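Local coordinates for single-stranded DNA-binding protein (Enterobacter phage Enc34, PDB 5ODK) that binds single-stranded DNA, probably in the service of phage DNA replication, and is built around an OB fold, at residues Val169-Arg172 with Lys173-Glu176; Val121-Met124 with Glu125-Leu129. All coordinates share one frame; numbering follows the deposited sequence.

Contacts 1 and 2 show how two neighbouring strands of one sheet are each finished by local side-chain chemistry. Strand 120-122 runs parallel to strand 159-173, and Leu122 joins them through probable backbone hydrogen bonds, its N to Val169 O and its O to Lys171 N, both 2.9 Å. Contact 2 lies at the surface, where a tight turn is held by backbone bonds together with an asparagine and two glutamates. Contact 1 is partly buried and relies on a salt bridge where its strand runs out. Both reach Glu138 of helix 132-138: Lys171 bonds to its backbone oxygen, Met124 N to its carboxylate.

Contact 1 of 2, residues Val169-Arg172 with Lys173-Glu176; sequences VLKR and KDDE
Lys171 and Asp174 meet across the end of a strand, the long lysine chain crossing the short acid at a slant. With CG anti to the backbone N (chi1 -177°) and the rest of the chain extended, Lys171 is carried forward alongside the backbone that follows, and NZ reaches Asp174 OD1 at 2.7 Å in a salt bridge. The ammonium comes in on the syn side of that oxygen but 32° out of the carboxylate plane, and it favours one oxygen clearly, since Lys171 NZ lies 3.8 Å from Asp174 OD2. Each partner has a second tie: Lys171 NZ also bonds to Glu138 O, and Asp174 OD1 to the hydroxyl of Tyr140, so the bridge sits in a small polar network rather than alone. Between the two charged residues the strand ends in a classic beta bulge, in which Arg172 and Lys173 both stand opposite Trp144 on strand 144-156 of the OB-fold sheet. Their side chains then part: Arg172, bent twice along its chain, gives NE to Asn27 OD1, whereas Lys173 makes a cation-pi contact with Trp144. Farther on, Asp175 bends its carboxylate onto the next backbone N-H: Glu176 N donates to Asp175 OD1 at 2.7 Å from above the carboxylate plane, while Asp175 OD2 takes the indole N-H of Trp144.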
ATOM      1  N   VAL A 169       2.281  -8.265  -1.877  1.00 10.49           N
ATOM      2  CA  VAL A 169       1.293  -7.984  -2.900  1.00 10.50           C
ATOM      3  C   VAL A 169       0.786  -9.315  -3.422  1.00 10.84           C
ATOM      4  O   VAL A 169       1.601 -10.157  -3.806  1.00 12.13           O
ATOM      5  CB  VAL A 169       1.851  -7.161  -4.049  1.00 10.92           C
ATOM      6  CG1 VAL A 169       0.776  -6.854  -5.074  1.00 13.07           C
ATOM      7  CG2 VAL A 169       2.463  -5.866  -3.523  1.00 11.91           C
ATOM      8  N   LEU A 170      -0.519  -9.492  -3.461  1.00 10.45           N
ATOM      9  CA  LEU A 170      -1.227 -10.688  -3.933  1.00 11.33           C
ATOM     10  C   LEU A 170      -2.092 -10.297  -5.117  1.00 11.31           C
ATOM     11  O   LEU A 170      -2.948  -9.431  -4.993  1.00 12.33           O
ATOM     12  CB  LEU A 170      -2.125 -11.251  -2.829  1.00 12.76           C
ATOM     13  CG  LEU A 170      -3.187 -12.286  -3.207  1.00 13.89           C
ATOM     14  CD1 LEU A 170      -2.576 -13.566  -3.744  1.00 15.58           C
ATOM     15  CD2 LEU A 170      -4.141 -12.579  -2.060  1.00 16.63           C
ATOM     16  N   LYS A 171      -1.894 -10.955  -6.264  1.00 12.00           N
ATOM     17  CA  LYS A 171      -2.752 -10.727  -7.399  1.00 12.47           C
ATOM     18  C   LYS A 171      -4.157 -11.262  -7.114  1.00 12.29           C
ATOM     19  O   LYS A 171      -4.303 -12.378  -6.637  1.00 14.05           O
ATOM     20  CB  LYS A 171      -2.201 -11.377  -8.651  1.00 13.65           C
ATOM     21  CG  LYS A 171      -3.068 -11.056  -9.844  1.00 19.73           C
ATOM     22  CD  LYS A 171      -2.400 -10.990 -11.102  1.00 23.44           C
ATOM     23  CE  LYS A 171      -3.336 -10.547 -12.210  1.00 19.10           C
ATOM     24  NZ  LYS A 171      -2.698 -11.109 -13.398  1.00 16.85           N
ATOM     25  N   ARG A 172      -5.167 -10.441  -7.402  1.00 11.83           N
ATOM     26  CA  ARG A 172      -6.559 -10.795  -7.209  1.00 13.42           C
ATOM     27  C   ARG A 172      -7.369 -10.931  -8.482  1.00 14.15           C
ATOM     28  O   ARG A 172      -8.169 -11.862  -8.579  1.00 18.20           O
ATOM     29  CB  ARG A 172      -7.231  -9.763  -6.304  1.00 14.14           C
ATOM     30  CG  ARG A 172      -6.758  -9.774  -4.868  1.00 15.06           C
ATOM     31  CD  ARG A 172      -7.237 -10.962  -4.082  1.00 16.92           C
ATOM     32  NE  ARG A 172      -8.667 -10.827  -3.832  1.00 17.19           N
ATOM     33  CZ  ARG A 172      -9.475 -11.797  -3.458  1.00 23.76           C
ATOM     34  NH1 ARG A 172      -9.023 -13.042  -3.281  1.00 31.27           N
ATOM     35  NH2 ARG A 172     -10.747 -11.499  -3.269  1.00 30.52           N
ATOM     36  N   LYS A 173      -7.249  -9.995  -9.414  1.00 13.87           N
ATOM     37  CA  LYS A 173      -8.071 -10.014 -10.627  1.00 15.89           C
ATOM     38  C   LYS A 173      -7.386  -9.273 -11.748  1.00 14.01           C
ATOM     39  O   LYS A 173      -6.699  -8.295 -11.502  1.00 16.36           O
ATOM     40  CB  LYS A 173      -9.408  -9.317 -10.354  1.00 18.99           C
ATOM     41  CG  LYS A 173     -10.543  -9.642 -11.308  1.00 26.50           C
ATOM     42  CD  LYS A 173     -11.854  -8.987 -10.871  1.00 33.46           C
ATOM     43  CE  LYS A 173     -11.690  -7.492 -10.601  1.00 39.64           C
ATOM     44  NZ  LYS A 173     -12.919  -6.682 -10.782  1.00 45.07           N
ATOM     45  N   ASP A 174      -7.566  -9.754 -12.979  1.00 15.97           N
ATOM     46  CA  ASP A 174      -7.134  -9.012 -14.140  1.00 15.45           C
ATOM     47  C   ASP A 174      -8.130  -7.901 -14.467  1.00 16.29           C
ATOM     48  O   ASP A 174      -9.325  -8.006 -14.173  1.00 18.78           O
ATOM     49  CB  ASP A 174      -6.974  -9.954 -15.330  1.00 16.86           C
ATOM     50  CG  ASP A 174      -5.738 -10.842 -15.190  1.00 15.95           C
ATOM     51  OD1 ASP A 174      -4.623 -10.268 -15.114  1.00 16.66           O
ATOM     52  OD2 ASP A 174      -5.909 -12.081 -15.118  1.00 20.47           O
ATOM     53  N   ASP A 175      -7.619  -6.843 -15.082  1.00 17.29           N
ATOM     54  CA  ASP A 175      -8.458  -5.744 -15.586  1.00 17.78           C
ATOM     55  C   ASP A 175      -7.656  -5.008 -16.661  1.00 18.11           C
ATOM     56  O   ASP A 175      -6.532  -5.395 -16.982  1.00 19.06           O
ATOM     57  CB  ASP A 175      -8.887  -4.834 -14.406  1.00 16.93           C
ATOM     58  CG  ASP A 175     -10.095  -3.947 -14.686  1.00 19.03           C
ATOM     59  OD1 ASP A 175     -10.571  -3.876 -15.832  1.00 21.74           O
ATOM     60  OD2 ASP A 175     -10.511  -3.295 -13.689  1.00 21.52           O
ATOM     61  N   GLU A 176      -8.246  -3.994 -17.265  1.00 19.54           N
ATOM     62  CA  GLU A 176      -7.593  -3.242 -18.325  1.00 20.78           C
ATOM     63  C   GLU A 176      -6.281  -2.626 -17.833  1.00 19.75           C
ATOM     64  O   GLU A 176      -6.280  -1.968 -16.796  1.00 20.19           O
ATOM     65  CB  GLU A 176      -8.528  -2.149 -18.872  1.00 25.31           C
ATOM     66  CG  GLU A 176      -7.976  -1.346 -20.053  1.00 29.88           C
ATOM     67  CD  GLU A 176      -7.861  -2.127 -21.348  1.00 37.63           C
ATOM     68  OE1 GLU A 176      -8.575  -3.143 -21.521  1.00 41.54           O
ATOM     69  OE2 GLU A 176      -7.050  -1.705 -22.209  1.00 46.88           O
TER

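Contact 2 of 2, residues Val121-Met124 with Glu125-Leu129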
ATOM      1  N   VAL A 121       5.514 -11.517  -3.320  1.00 10.21           N
ATOM      2  CA  VAL A 121       4.706 -11.283  -4.513  1.00 10.19           C
ATOM      3  C   VAL A 121       4.024 -12.588  -4.860  1.00 10.37           C
ATOM      4  O   VAL A 121       4.711 -13.557  -5.231  1.00 12.23           O
ATOM      5  CB  VAL A 121       5.552 -10.794  -5.698  1.00 12.12           C
ATOM      6  CG1 VAL A 121       4.674 -10.559  -6.908  1.00 13.36           C
ATOM      7  CG2 VAL A 121       6.314  -9.532  -5.338  1.00 12.96           C
ATOM      8  N   LEU A 122       2.702 -12.625  -4.713  1.00 10.13           N
ATOM      9  CA  LEU A 122       1.948 -13.838  -4.898  1.00 10.92           C
ATOM     10  C   LEU A 122       1.061 -13.716  -6.126  1.00 10.42           C
ATOM     11  O   LEU A 122       0.419 -12.695  -6.363  1.00 11.73           O
ATOM     12  CB  LEU A 122       1.090 -14.138  -3.663  1.00 13.58           C
ATOM     13  CG  LEU A 122       1.781 -14.099  -2.284  1.00 19.94           C
ATOM     14  CD1 LEU A 122       0.745 -14.483  -1.222  1.00 23.40           C
ATOM     15  CD2 LEU A 122       3.020 -14.927  -2.117  1.00 21.93           C
ATOM     16  N   ASN A 123       1.040 -14.804  -6.901  1.00 11.22           N
ATOM     17  CA  ASN A 123       0.159 -14.905  -8.037  1.00 13.22           C
ATOM     18  C   ASN A 123      -1.277 -15.173  -7.582  1.00 14.98           C
ATOM     19  O   ASN A 123      -1.565 -15.273  -6.385  1.00 13.83           O
ATOM     20  CB  ASN A 123       0.722 -15.935  -9.043  1.00 13.67           C
ATOM     21  CG  ASN A 123       0.618 -17.373  -8.570  1.00 13.55           C
ATOM     22  OD1 ASN A 123      -0.049 -17.690  -7.594  1.00 13.63           O
ATOM     23  ND2 ASN A 123       1.301 -18.271  -9.300  1.00 15.33           N
ATOM     24  N   MET A 124      -2.176 -15.311  -8.547  1.00 16.23           N
ATOM     25  CA  MET A 124      -3.569 -15.497  -8.231  1.00 18.79           C
ATOM     26  C   MET A 124      -3.872 -16.762  -7.417  1.00 16.96           C
ATOM     27  O   MET A 124      -4.894 -16.840  -6.724  1.00 23.33           O
ATOM     28  CB  MET A 124      -4.357 -15.495  -9.518  1.00 23.84           C
ATOM     29  CG  MET A 124      -5.835 -15.322  -9.322  1.00 30.52           C
ATOM     30  SD  MET A 124      -6.609 -15.014 -10.913  1.00 34.14           S
ATOM     31  CE  MET A 124      -6.088 -13.351 -11.036  1.00 17.64           C
ATOM     32  N   GLU A 125      -3.020 -17.771  -7.598  1.00 16.74           N
ATOM     33  CA  GLU A 125      -3.077 -19.012  -6.837  1.00 17.95           C
ATOM     34  C   GLU A 125      -2.343 -18.961  -5.495  1.00 16.15           C
ATOM     35  O   GLU A 125      -2.147 -19.997  -4.860  1.00 17.41           O
ATOM     36  CB  GLU A 125      -2.563 -20.175  -7.701  1.00 22.05           C
ATOM     37  CG  GLU A 125      -3.271 -20.334  -9.052  1.00 28.06           C
ATOM     38  CD  GLU A 125      -4.457 -21.254  -9.010  1.00 35.71           C
ATOM     39  OE1 GLU A 125      -4.245 -22.480  -9.098  1.00 41.89           O
ATOM     40  OE2 GLU A 125      -5.595 -20.749  -8.930  1.00 46.18           O
ATOM     41  N   ARG A 126      -1.960 -17.744  -5.049  1.00 14.20           N
ATOM     42  CA  ARG A 126      -1.311 -17.551  -3.760  1.00 14.47           C
ATOM     43  C   ARG A 126       0.064 -18.225  -3.669  1.00 14.08           C
ATOM     44  O   ARG A 126       0.535 -18.597  -2.606  1.00 17.20           O
ATOM     45  CB  ARG A 126      -2.173 -17.984  -2.584  1.00 16.86           C
ATOM     46  CG  ARG A 126      -3.509 -17.261  -2.503  1.00 22.13           C
ATOM     47  CD  ARG A 126      -4.490 -17.867  -1.477  1.00 28.48           C
ATOM     48  NE  ARG A 126      -4.704 -19.304  -1.759  1.00 37.35           N
ATOM     49  CZ  ARG A 126      -5.442 -19.803  -2.762  1.00 44.19           C
ATOM     50  NH1 ARG A 126      -6.094 -19.013  -3.626  1.00 53.09           N
ATOM     51  NH2 ARG A 126      -5.536 -21.118  -2.908  1.00 49.66           N
ATOM     52  N   GLU A 127       0.731 -18.279  -4.818  1.00 12.59           N
ATOM     53  CA  GLU A 127       2.101 -18.832  -4.911  1.00 12.57           C
ATOM     54  C   GLU A 127       3.101 -17.702  -5.049  1.00 11.79           C
ATOM     55  O   GLU A 127       2.911 -16.797  -5.869  1.00 12.05           O
ATOM     56  CB  GLU A 127       2.257 -19.755  -6.130  1.00 13.58           C
ATOM     57  CG  GLU A 127       1.273 -20.918  -6.108  1.00 14.47           C
ATOM     58  CD  GLU A 127       1.171 -21.657  -7.431  1.00 15.16           C
ATOM     59  OE1 GLU A 127       1.311 -21.038  -8.473  1.00 17.36           O
ATOM     60  OE2 GLU A 127       0.854 -22.841  -7.403  1.00 18.27           O
ATOM     61  N   GLU A 128       4.186 -17.787  -4.275  1.00 12.76           N
ATOM     62  CA  GLU A 128       5.266 -16.816  -4.384  1.00 12.93           C
ATOM     63  C   GLU A 128       5.946 -16.914  -5.757  1.00 12.41           C
ATOM     64  O   GLU A 128       6.329 -17.983  -6.191  1.00 15.95           O
ATOM     65  CB  GLU A 128       6.302 -16.997  -3.280  1.00 17.18           C
ATOM     66  CG  GLU A 128       7.538 -16.099  -3.425  1.00 18.17           C
ATOM     67  CD  GLU A 128       7.259 -14.600  -3.181  1.00 17.20           C
ATOM     68  OE1 GLU A 128       6.677 -14.261  -2.141  1.00 19.45           O
ATOM     69  OE2 GLU A 128       7.625 -13.690  -3.990  1.00 15.37           O
ATOM     70  N   LEU A 129       6.087 -15.766  -6.387  1.00 11.53           N
ATOM     71  CA  LEU A 129       6.840 -15.637  -7.596  1.00 12.77           C
ATOM     72  C   LEU A 129       8.265 -15.248  -7.302  1.00 13.20           C
ATOM     73  O   LEU A 129       8.565 -14.615  -6.299  1.00 15.49           O
ATOM     74  CB  LEU A 129       6.193 -14.639  -8.532  1.00 13.45           C
ATOM     75  CG  LEU A 129       4.773 -15.000  -8.956  1.00 14.45           C
ATOM     76  CD1 LEU A 129       4.191 -13.878  -9.810  1.00 18.07           C
ATOM     77  CD2 LEU A 129       4.744 -16.318  -9.701  1.00 17.77           C
TER
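Leu122 and Glu128 form a single antiparallel, non-hydrogen-bonded bridge, their CA atoms 4.5 Å apart, flanked by the bonds Leu129 N to Val121 O and Asn123 N to Glu127 O. Asn123 holds the bend from within. Its CG lies between the backbone N and the carbonyl carbon (chi1 72°), which brings the amide over the turn: Asn123 OD1 accepts Glu127 N at 2.9 Å from above the carbonyl plane, and Asn123 ND2 gives a nearly straight bond, also 2.9 Å, to the anti lone pair of Glu127 OE1. The amide and carboxylate planes are 40° apart, yet OE1 lies in the plane of the amide. At the open end Glu128 folds back so that both oxygens take Val121 N on their syn sides, OE2 at 3.1 Å and OE1 at 3.2 Å, while Arg118 forms a salt bridge with OE2. Leu122 CD2 packs on Glu128 CA at 3.7 Å, the two side chains crossing near a right angle. The type I turn from Asn123 to Arg126, closed by Arg126 N to Asn123 O and with Arg126, its last residue, in the left-handed conformation, is that of a 3:5 beta hairpin with a G1 bulge.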